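Local structure of 401aa long hypothetical glucose-1-phosphate thymidylyltransferase (Sulfolobus tokodaii, 2GGO) at residues 22-27 with 59-64; 48-53 with 69-74; 90-95 with 162-167. The protein makes nucleotide sugars by transferring a nucleotidyl group from a nucleoside triphosphate to a sugar 1-phosphate, and probably acetylates amino sugar phosphates in its C-terminal hexapeptide-repeat part. One frame throughout, in Å; residues are numbered along the deposited sequence.

Contact 1. Residues 22-27 with 59-64; sequences PKAFVP and EYFEKK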
loop_
_atom_site.group_PDB
_atom_site.type_symbol
_atom_site.label_atom_id
_atom_site.label_comp_id
_atom_site.label_asym_id
_atom_site.label_seq_id
_atom_site.Cartn_x
_atom_site.Cartn_y
_atom_site.Cartn_z
ATOM N N PRO A 22 0.150 2.831 10.349
ATOM C CA PRO A 22 0.846 1.580 9.964
ATOM C C PRO A 22 0.531 1.260 8.536
ATOM O O PRO A 22 -0.532 1.642 8.076
ATOM C CB PRO A 22 0.251 0.503 10.916
ATOM C CG PRO A 22 -0.525 1.254 11.949
ATOM C CD PRO A 22 -0.899 2.596 11.354
ATOM N N LYS A 23 1.420 0.616 7.789
ATOM C CA LYS A 23 1.055 0.378 6.368
ATOM C C LYS A 23 -0.261 -0.323 6.113
ATOM O O LYS A 23 -0.811 -0.197 5.026
ATOM C CB LYS A 23 2.123 -0.356 5.581
ATOM C CG LYS A 23 3.180 -0.965 6.454
ATOM C CD LYS A 23 3.400 -2.438 6.078
ATOM C CE LYS A 23 4.217 -3.163 7.177
ATOM N NZ LYS A 23 5.169 -4.179 6.601
ATOM N N ALA A 24 -0.750 -1.080 7.102
ATOM C CA ALA A 24 -1.991 -1.853 6.949
ATOM C C ALA A 24 -3.133 -0.908 6.724
ATOM O O ALA A 24 -4.181 -1.292 6.200
ATOM C CB ALA A 24 -2.236 -2.671 8.222
ATOM N N PHE A 25 -2.934 0.349 7.113
ATOM C CA PHE A 25 -4.003 1.368 6.986
ATOM C C PHE A 25 -3.890 2.322 5.775
ATOM O O PHE A 25 -4.654 3.230 5.657
ATOM C CB PHE A 25 -4.189 2.114 8.304
ATOM C CG PHE A 25 -4.760 1.252 9.370
ATOM C CD1 PHE A 25 -6.144 1.018 9.414
ATOM C CD2 PHE A 25 -3.934 0.625 10.283
ATOM C CE1 PHE A 25 -6.684 0.179 10.371
ATOM C CE2 PHE A 25 -4.461 -0.225 11.237
ATOM C CZ PHE A 25 -5.844 -0.442 11.284
ATOM N N VAL A 26 -2.929 2.090 4.905
ATOM C CA VAL A 26 -2.825 2.799 3.620
ATOM C C VAL A 26 -4.175 2.659 2.916
ATOM O O VAL A 26 -4.658 1.515 2.790
ATOM C CB VAL A 26 -1.701 2.191 2.756
ATOM C CG1 VAL A 26 -1.836 2.568 1.282
ATOM C CG2 VAL A 26 -0.366 2.648 3.233
ATOM N N PRO A 27 -4.795 3.804 2.457
ATOM C CA PRO A 27 -6.070 3.666 1.786
ATOM C C PRO A 27 -5.955 3.263 0.307
ATOM O O PRO A 27 -4.995 3.605 -0.423
ATOM C CB PRO A 27 -6.728 5.043 1.963
ATOM C CG PRO A 27 -5.644 5.979 2.082
ATOM C CD PRO A 27 -4.389 5.231 2.500
ATOM N N GLU A 59 -1.921 0.014 19.807
ATOM C CA GLU A 59 -3.032 0.868 20.229
ATOM C C GLU A 59 -3.897 1.298 19.048
ATOM O O GLU A 59 -5.137 1.323 19.135
ATOM C CB GLU A 59 -2.497 2.127 20.925
ATOM C CG GLU A 59 -3.618 3.074 21.429
ATOM C CD GLU A 59 -3.540 4.523 20.871
ATOM O OE1 GLU A 59 -3.734 5.466 21.673
ATOM O OE2 GLU A 59 -3.325 4.729 19.645
ATOM N N TYR A 60 -3.199 1.676 17.971
ATOM C CA TYR A 60 -3.796 2.106 16.715
ATOM C C TYR A 60 -4.760 1.047 16.128
ATOM O O TYR A 60 -5.918 1.357 15.790
ATOM C CB TYR A 60 -2.668 2.450 15.719
ATOM C CG TYR A 60 -3.129 3.264 14.526
ATOM C CD1 TYR A 60 -2.925 4.634 14.465
ATOM C CD2 TYR A 60 -3.809 2.662 13.481
ATOM C CE1 TYR A 60 -3.370 5.365 13.383
ATOM C CE2 TYR A 60 -4.254 3.379 12.417
ATOM C CZ TYR A 60 -4.028 4.725 12.355
ATOM O OH TYR A 60 -4.500 5.399 11.250
ATOM N N PHE A 61 -4.264 -0.188 16.022
ATOM C CA PHE A 61 -5.048 -1.313 15.505
ATOM C C PHE A 61 -6.271 -1.586 16.348
ATOM O O PHE A 61 -7.375 -1.684 15.843
ATOM C CB PHE A 61 -4.186 -2.572 15.388
ATOM C CG PHE A 61 -3.236 -2.567 14.219
ATOM C CD1 PHE A 61 -3.580 -3.198 13.028
ATOM C CD2 PHE A 61 -1.992 -1.940 14.313
ATOM C CE1 PHE A 61 -2.709 -3.218 11.939
ATOM C CE2 PHE A 61 -1.087 -1.966 13.245
ATOM C CZ PHE A 61 -1.444 -2.584 12.048
ATOM N N GLU A 62 -6.068 -1.690 17.654
ATOM C CA GLU A 62 -7.171 -1.893 18.578
ATOM C C GLU A 62 -8.233 -0.832 18.375
ATOM O O GLU A 62 -9.407 -1.147 18.323
ATOM C CB GLU A 62 -6.686 -1.945 20.027
ATOM C CG GLU A 62 -6.954 -3.286 20.712
ATOM C CD GLU A 62 -5.856 -3.706 21.718
ATOM O OE1 GLU A 62 -4.846 -2.962 21.880
ATOM O OE2 GLU A 62 -6.001 -4.797 22.341
ATOM N N LYS A 63 -7.820 0.421 18.225
ATOM C CA LYS A 63 -8.771 1.523 18.101
ATOM C C LYS A 63 -9.594 1.479 16.824
ATOM O O LYS A 63 -10.776 1.802 16.855
ATOM C CB LYS A 63 -8.052 2.869 18.258
ATOM C CG LYS A 63 -7.876 3.223 19.731
ATOM C CD LYS A 63 -6.708 4.179 20.018
ATOM C CE LYS A 63 -6.836 4.789 21.438
ATOM N NZ LYS A 63 -7.808 5.947 21.520
ATOM N N LYS A 64 -8.964 1.051 15.720
ATOM C CA LYS A 64 -9.580 1.038 14.383
ATOM C C LYS A 64 -10.336 -0.258 14.007
ATOM O O LYS A 64 -11.358 -0.205 13.327
ATOM C CB LYS A 64 -8.530 1.387 13.323
ATOM C CG LYS A 64 -8.068 2.837 13.321
ATOM C CD LYS A 64 -8.994 3.746 12.510
ATOM C CE LYS A 64 -8.459 3.979 11.091
ATOM N NZ LYS A 64 -9.532 3.784 10.021
#

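Contact 2. Residues 48-53 with 69-74; sequences DITVIV and SIVTQK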
loop_
_atom_site.group_PDB
_atom_site.type_symbol
_atom_site.label_atom_id
_atom_site.label_comp_id
_atom_site.label_asym_id
_atom_site.label_seq_id
_atom_site.Cartn_x
_atom_site.Cartn_y
_atom_site.Cartn_z
ATOM N N ASP A 48 -12.023 -15.922 12.544
ATOM C CA ASP A 48 -11.048 -15.839 13.599
ATOM C C ASP A 48 -9.756 -15.282 13.050
ATOM O O ASP A 48 -8.837 -16.044 12.651
ATOM C CB ASP A 48 -10.818 -17.201 14.219
ATOM C CG ASP A 48 -10.005 -17.117 15.472
ATOM O OD1 ASP A 48 -9.475 -16.024 15.779
ATOM O OD2 ASP A 48 -9.891 -18.147 16.151
ATOM N N ILE A 49 -9.703 -13.950 13.030
ATOM C CA ILE A 49 -8.586 -13.246 12.391
ATOM C C ILE A 49 -7.765 -12.566 13.453
ATOM O O ILE A 49 -8.306 -11.910 14.304
ATOM C CB ILE A 49 -9.059 -12.237 11.305
ATOM C CG1 ILE A 49 -10.028 -12.929 10.333
ATOM C CG2 ILE A 49 -7.833 -11.612 10.620
ATOM C CD1 ILE A 49 -10.991 -12.001 9.515
ATOM N N THR A 50 -6.459 -12.746 13.373
ATOM C CA THR A 50 -5.524 -12.147 14.282
ATOM C C THR A 50 -4.497 -11.330 13.493
ATOM O O THR A 50 -3.908 -11.827 12.510
ATOM C CB THR A 50 -4.761 -13.225 15.046
ATOM O OG1 THR A 50 -5.695 -14.024 15.761
ATOM C CG2 THR A 50 -3.780 -12.600 16.046
ATOM N N VAL A 51 -4.247 -10.100 13.939
ATOM C CA VAL A 51 -3.123 -9.324 13.392
ATOM C C VAL A 51 -1.898 -9.330 14.313
ATOM O O VAL A 51 -1.983 -8.948 15.463
ATOM C CB VAL A 51 -3.529 -7.865 13.082
ATOM C CG1 VAL A 51 -2.550 -7.253 12.105
ATOM C CG2 VAL A 51 -4.908 -7.835 12.520
ATOM N N ILE A 52 -0.759 -9.765 13.808
ATOM C CA ILE A 52 0.491 -9.574 14.539
ATOM C C ILE A 52 1.054 -8.194 14.160
ATOM O O ILE A 52 1.238 -7.871 12.991
ATOM C CB ILE A 52 1.483 -10.699 14.263
ATOM C CG1 ILE A 52 0.863 -12.016 14.768
ATOM C CG2 ILE A 52 2.833 -10.431 14.962
ATOM C CD1 ILE A 52 1.030 -13.193 13.825
ATOM N N VAL A 53 1.254 -7.377 15.176
ATOM C CA VAL A 53 1.637 -5.994 15.009
ATOM C C VAL A 53 2.869 -5.701 15.883
ATOM O O VAL A 53 3.337 -6.568 16.629
ATOM C CB VAL A 53 0.454 -5.044 15.351
ATOM C CG1 VAL A 53 -0.769 -5.460 14.603
ATOM C CG2 VAL A 53 0.145 -4.999 16.856
ATOM N N SER A 69 -8.569 -9.774 16.526
ATOM C CA SER A 69 -7.615 -9.972 17.609
ATOM C C SER A 69 -6.268 -9.409 17.273
ATOM O O SER A 69 -5.697 -9.738 16.238
ATOM C CB SER A 69 -7.461 -11.468 17.919
ATOM O OG SER A 69 -8.710 -12.028 18.335
ATOM N N ILE A 70 -5.733 -8.595 18.169
ATOM C CA ILE A 70 -4.461 -7.968 17.912
ATOM C C ILE A 70 -3.415 -8.539 18.832
ATOM O O ILE A 70 -3.608 -8.636 20.037
ATOM C CB ILE A 70 -4.539 -6.404 18.034
ATOM C CG1 ILE A 70 -5.462 -5.809 16.970
ATOM C CG2 ILE A 70 -3.156 -5.769 17.887
ATOM C CD1 ILE A 70 -6.811 -5.378 17.486
ATOM N N VAL A 71 -2.292 -8.930 18.265
ATOM C CA VAL A 71 -1.275 -9.577 19.053
ATOM C C VAL A 71 0.040 -8.941 18.678
ATOM O O VAL A 71 0.420 -8.934 17.517
ATOM C CB VAL A 71 -1.285 -11.113 18.797
ATOM C CG1 VAL A 71 -0.069 -11.789 19.374
ATOM C CG2 VAL A 71 -2.522 -11.715 19.396
ATOM N N THR A 72 0.724 -8.386 19.667
ATOM C CA THR A 72 2.004 -7.733 19.432
ATOM C C THR A 72 3.119 -8.754 19.265
ATOM O O THR A 72 3.095 -9.818 19.859
ATOM C CB THR A 72 2.375 -6.741 20.539
ATOM O OG1 THR A 72 2.751 -7.467 21.708
ATOM C CG2 THR A 72 1.219 -5.826 20.866
ATOM N N GLN A 73 4.093 -8.406 18.445
ATOM C CA GLN A 73 5.156 -9.294 18.084
ATOM C C GLN A 73 6.244 -9.277 19.147
ATOM O O GLN A 73 6.416 -8.279 19.864
ATOM C CB GLN A 73 5.690 -8.886 16.714
ATOM C CG GLN A 73 7.107 -9.277 16.411
ATOM C CD GLN A 73 7.343 -9.457 14.935
ATOM O OE1 GLN A 73 6.409 -9.509 14.155
ATOM N NE2 GLN A 73 8.601 -9.566 14.546
ATOM N N LYS A 74 6.940 -10.415 19.257
ATOM C CA LYS A 74 8.187 -10.569 20.019
ATOM C C LYS A 74 9.163 -9.424 19.737
ATOM O O LYS A 74 9.581 -9.208 18.586
ATOM C CB LYS A 74 8.856 -11.892 19.644
ATOM C CG LYS A 74 8.220 -13.138 20.235
ATOM C CD LYS A 74 8.936 -13.582 21.515
ATOM C CE LYS A 74 8.915 -15.107 21.664
ATOM N NZ LYS A 74 8.975 -15.536 23.095
HETATM O O HOH W 1 -10.079 -13.314 16.676
#

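Contact 3. Residues 90-95 with 162-167; sequences NDEALI and KLNSDI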
loop_
_atom_site.group_PDB
_atom_site.type_symbol
_atom_site.label_atom_id
_atom_site.label_comp_id
_atom_site.label_asym_id
_atom_site.label_seq_id
_atom_site.Cartn_x
_atom_site.Cartn_y
_atom_site.Cartn_z
ATOM N N ASN A 90 -2.887 -24.375 16.718
ATOM C CA ASN A 90 -2.717 -25.807 16.444
ATOM C C ASN A 90 -3.471 -26.123 15.122
ATOM O O ASN A 90 -4.173 -25.250 14.572
ATOM C CB ASN A 90 -3.247 -26.643 17.632
ATOM C CG ASN A 90 -3.101 -25.914 18.977
ATOM O OD1 ASN A 90 -2.071 -26.018 19.658
ATOM N ND2 ASN A 90 -4.135 -25.163 19.355
ATOM N N ASP A 91 -3.327 -27.356 14.626
ATOM C CA ASP A 91 -3.914 -27.786 13.346
ATOM C C ASP A 91 -3.402 -26.897 12.213
ATOM O O ASP A 91 -2.269 -27.075 11.750
ATOM C CB ASP A 91 -5.462 -27.802 13.365
ATOM C CG ASP A 91 -6.042 -27.913 14.779
ATOM O OD1 ASP A 91 -5.902 -29.009 15.399
ATOM O OD2 ASP A 91 -6.630 -26.896 15.262
ATOM N N GLU A 92 -4.228 -25.928 11.803
ATOM C CA GLU A 92 -3.995 -25.146 10.587
ATOM C C GLU A 92 -4.215 -23.637 10.755
ATOM O O GLU A 92 -5.083 -23.194 11.518
ATOM C CB GLU A 92 -4.918 -25.622 9.470
ATOM C CG GLU A 92 -5.000 -27.096 9.261
ATOM C CD GLU A 92 -6.133 -27.461 8.350
ATOM O OE1 GLU A 92 -5.967 -27.397 7.121
ATOM O OE2 GLU A 92 -7.205 -27.823 8.865
ATOM N N ALA A 93 -3.455 -22.848 10.004
ATOM C CA ALA A 93 -3.719 -21.415 9.936
ATOM C C ALA A 93 -3.456 -20.920 8.542
ATOM O O ALA A 93 -2.579 -21.452 7.852
ATOM C CB ALA A 93 -2.886 -20.664 10.931
ATOM N N LEU A 94 -4.275 -19.947 8.121
ATOM C CA LEU A 94 -4.002 -19.109 6.957
ATOM C C LEU A 94 -3.179 -17.891 7.412
ATOM O O LEU A 94 -3.561 -17.184 8.351
ATOM C CB LEU A 94 -5.295 -18.680 6.272
ATOM C CG LEU A 94 -5.107 -18.026 4.902
ATOM C CD1 LEU A 94 -4.923 -19.019 3.810
ATOM C CD2 LEU A 94 -6.282 -17.190 4.591
ATOM N N ILE A 95 -2.019 -17.709 6.774
ATOM C CA ILE A 95 -1.072 -16.644 7.074
ATOM C C ILE A 95 -1.048 -15.740 5.848
ATOM O O ILE A 95 -0.880 -16.218 4.716
ATOM C CB ILE A 95 0.348 -17.229 7.388
ATOM C CG1 ILE A 95 0.525 -17.588 8.863
ATOM C CG2 ILE A 95 1.437 -16.237 7.074
ATOM C CD1 ILE A 95 -0.641 -18.256 9.528
ATOM N N LYS A 162 -1.113 -21.451 3.742
ATOM C CA LYS A 162 -1.992 -22.273 4.579
ATOM C C LYS A 162 -1.082 -23.361 5.165
ATOM O O LYS A 162 -0.671 -24.303 4.466
ATOM C CB LYS A 162 -3.127 -22.889 3.745
ATOM C CG LYS A 162 -4.375 -23.292 4.476
ATOM C CD LYS A 162 -4.203 -24.531 5.350
ATOM C CE LYS A 162 -3.927 -25.794 4.532
ATOM N NZ LYS A 162 -3.831 -27.083 5.314
ATOM N N LEU A 163 -0.754 -23.202 6.443
ATOM C CA LEU A 163 0.279 -24.002 7.076
ATOM C C LEU A 163 -0.305 -24.733 8.262
ATOM O O LEU A 163 -1.160 -24.192 8.988
ATOM C CB LEU A 163 1.474 -23.138 7.520
ATOM C CG LEU A 163 2.211 -22.274 6.480
ATOM C CD1 LEU A 163 3.192 -21.373 7.159
ATOM C CD2 LEU A 163 2.902 -23.085 5.400
ATOM N N ASN A 164 0.139 -25.979 8.418
ATOM C CA ASN A 164 -0.219 -26.793 9.581
ATOM C C ASN A 164 0.816 -26.659 10.708
ATOM O O ASN A 164 1.949 -26.229 10.469
ATOM C CB ASN A 164 -0.414 -28.241 9.160
ATOM C CG ASN A 164 -1.168 -28.360 7.861
ATOM O OD1 ASN A 164 -2.263 -27.823 7.710
ATOM N ND2 ASN A 164 -0.579 -29.057 6.907
ATOM N N SER A 165 0.420 -27.007 11.928
ATOM C CA SER A 165 1.278 -26.854 13.100
ATOM C C SER A 165 2.702 -27.463 12.974
ATOM O O SER A 165 3.566 -27.188 13.809
ATOM C CB SER A 165 0.551 -27.383 14.340
ATOM O OG SER A 165 -0.211 -28.538 14.021
ATOM N N ASP A 166 2.953 -28.263 11.934
ATOM C CA ASP A 166 4.308 -28.755 11.616
ATOM C C ASP A 166 5.281 -27.638 11.320
ATOM O O ASP A 166 6.489 -27.861 11.318
ATOM C CB ASP A 166 4.312 -29.634 10.371
ATOM C CG ASP A 166 3.168 -30.589 10.335
ATOM O OD1 ASP A 166 2.733 -31.006 11.434
ATOM O OD2 ASP A 166 2.708 -30.908 9.208
ATOM N N ILE A 167 4.767 -26.450 11.018
ATOM C CA ILE A 167 5.640 -25.340 10.717
ATOM C C ILE A 167 6.546 -24.983 11.910
ATOM O O ILE A 167 7.717 -24.629 11.711
ATOM C CB ILE A 167 4.872 -24.096 10.185
ATOM C CG1 ILE A 167 5.824 -23.183 9.389
ATOM C CG2 ILE A 167 4.171 -23.324 11.320
ATOM C CD1 ILE A 167 6.671 -23.899 8.318
#

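Contact 1. Residues 22-27 with 59-64
F25 meets Y60 and F61 in an aromatic cluster that carries this contact. Both ring pairs are T-shaped (edge-to-face), and F25 plays a different part in each. Y60 turns its edge toward the face of F25, with CE2 of Y60 3.5 Å from CD2 of F25. The planes of these two rings stand 60° apart. F25 in turn points its own edge at the face of F61. CE2 of F25 sits over the rim of that ring, 3.5 Å from CE1 of F61. Y60 has CG anti to the backbone N (chi1 -164°), while F61 has CG anti to the carbonyl carbon (chi1 -76°). These unlike torsions send the two neighbouring helix side chains to different parts of F25.

The cluster lies in the nucleotidyltransferase part of the chain. It packs helix 58-64 against the loop between strands 2-6 and 27-28. That loop makes a short 3-10 turn at 23-25, closed by a backbone bond from F25 N to P22 O. P22 lies near G11 of the probable nucleoside triphosphate site.

A CH-pi contact adds to the ring pairs. CD of P22 lies 3.7 Å from the centroid of the Y60 ring, over its face and close to the ring normal.

Further apolar contacts complete the set. CG of P22 comes to 3.5 Å from CE2 of F61, and CB of A24 touches CE1 of the same ring. The aliphatic part of K64 runs alongside F25, with CB 3.7 Å from CE1 of F25. I34 of helix 33-43 also packs on A24, F25 and F61.

Contact 2. Residues 48-53 with 69-74
V53 and I70 cross obliquely on one face of two parallel strands, with CG2 of V53 3.5 Å from CG2 of I70. The CG2 of I70 is anti to its backbone N, which brings this methyl to V53. F61 of helix 58-64 packs on both side chains. This face therefore lies beneath the helix of a right-handed beta-alpha-beta crossover, formed by strand 48-53, helix 58-64 and strand 69-72.

T50 and V71 also cross at a slant, on the other face. CG2 of T50 lies 3.7 Å from CG2 of V71. Farther along, I52 and Q73 cross at about a right angle, and CG2 of I52 reaches CB of Q73 at 3.7 Å. Q73 probably binds the nucleoside triphosphate, and it touches A8 of the same site.

The backbones make a regular parallel ladder. V51 N bonds to S69 O at 2.7 Å, and V71 N bonds back to V51 O at 2.8 Å. The last rung, Q73 N to V53 O, is more bent, with 139° at the hydrogen. At the other end a water donates to OD1 of D48 and O of I49, and accepts from OG of S69.

The chemistry divides along the strands. Water and polar groups join their beginnings, while methyl packing fills the middle. The final backbone bond ties Q73 to V53, which probably helps place Q73 at the nucleotide site.

Contact 3. Residues 90-95 with 162-167
This is an antiparallel strand pairing with a salt bridge on one face, inside the mixed sheet of the nucleotidyltransferase part. A93 and L163 form the hydrogen-bonded pair: A93 N to L163 O is 2.8 Å and L163 N to A93 O is 2.9 Å. The pairing ends where S165 N bonds to D91 O at 2.7 Å.

K162 and E92 share a face with N164. The K162 chain bends at chi2 and chi3 and curls back to E92, where NZ meets OE1 at 2.8 Å on the anti lone pair. NZ of K162 also donates to OD1 of N164 at 3.0 Å, in the amide plane. It reaches the carbonyl oxygens of L114 and E116 as well, so this one ammonium group bonds to four oxygens. A methionine in place of K162 would probably leave the E92 carboxylate without its positive mate and the L114 and E116 carbonyls without this donor.

Strand 92-97 lies between strands 2-6 and 155-164. L94 packs on I108 and I111 of helix 106-111, A93 touches F4 of strand 2-6, and L163 reaches N117 of strand 117-123.

How the contacts relate
From the N terminus, the chain passes through residues 22-27, helix 33-43 and strand 48-53 before helix 58-64 returns to the loop and closes contact 1. Contact 2 opens inside that span and closes after it, at 69-74, so the two cross. They also touch through F61, which reaches V51 as well, tying the loop and helix to the sheet. Contact 3 follows in series, opening at 90-95 and closing at 162-167 across a much longer excursion. It does not touch contact 2, its nearest atoms being about 7 Å away, yet both belong to one mixed sheet. Contact 2 holds the edge strand 69-72, and contact 3 joins two inner strands.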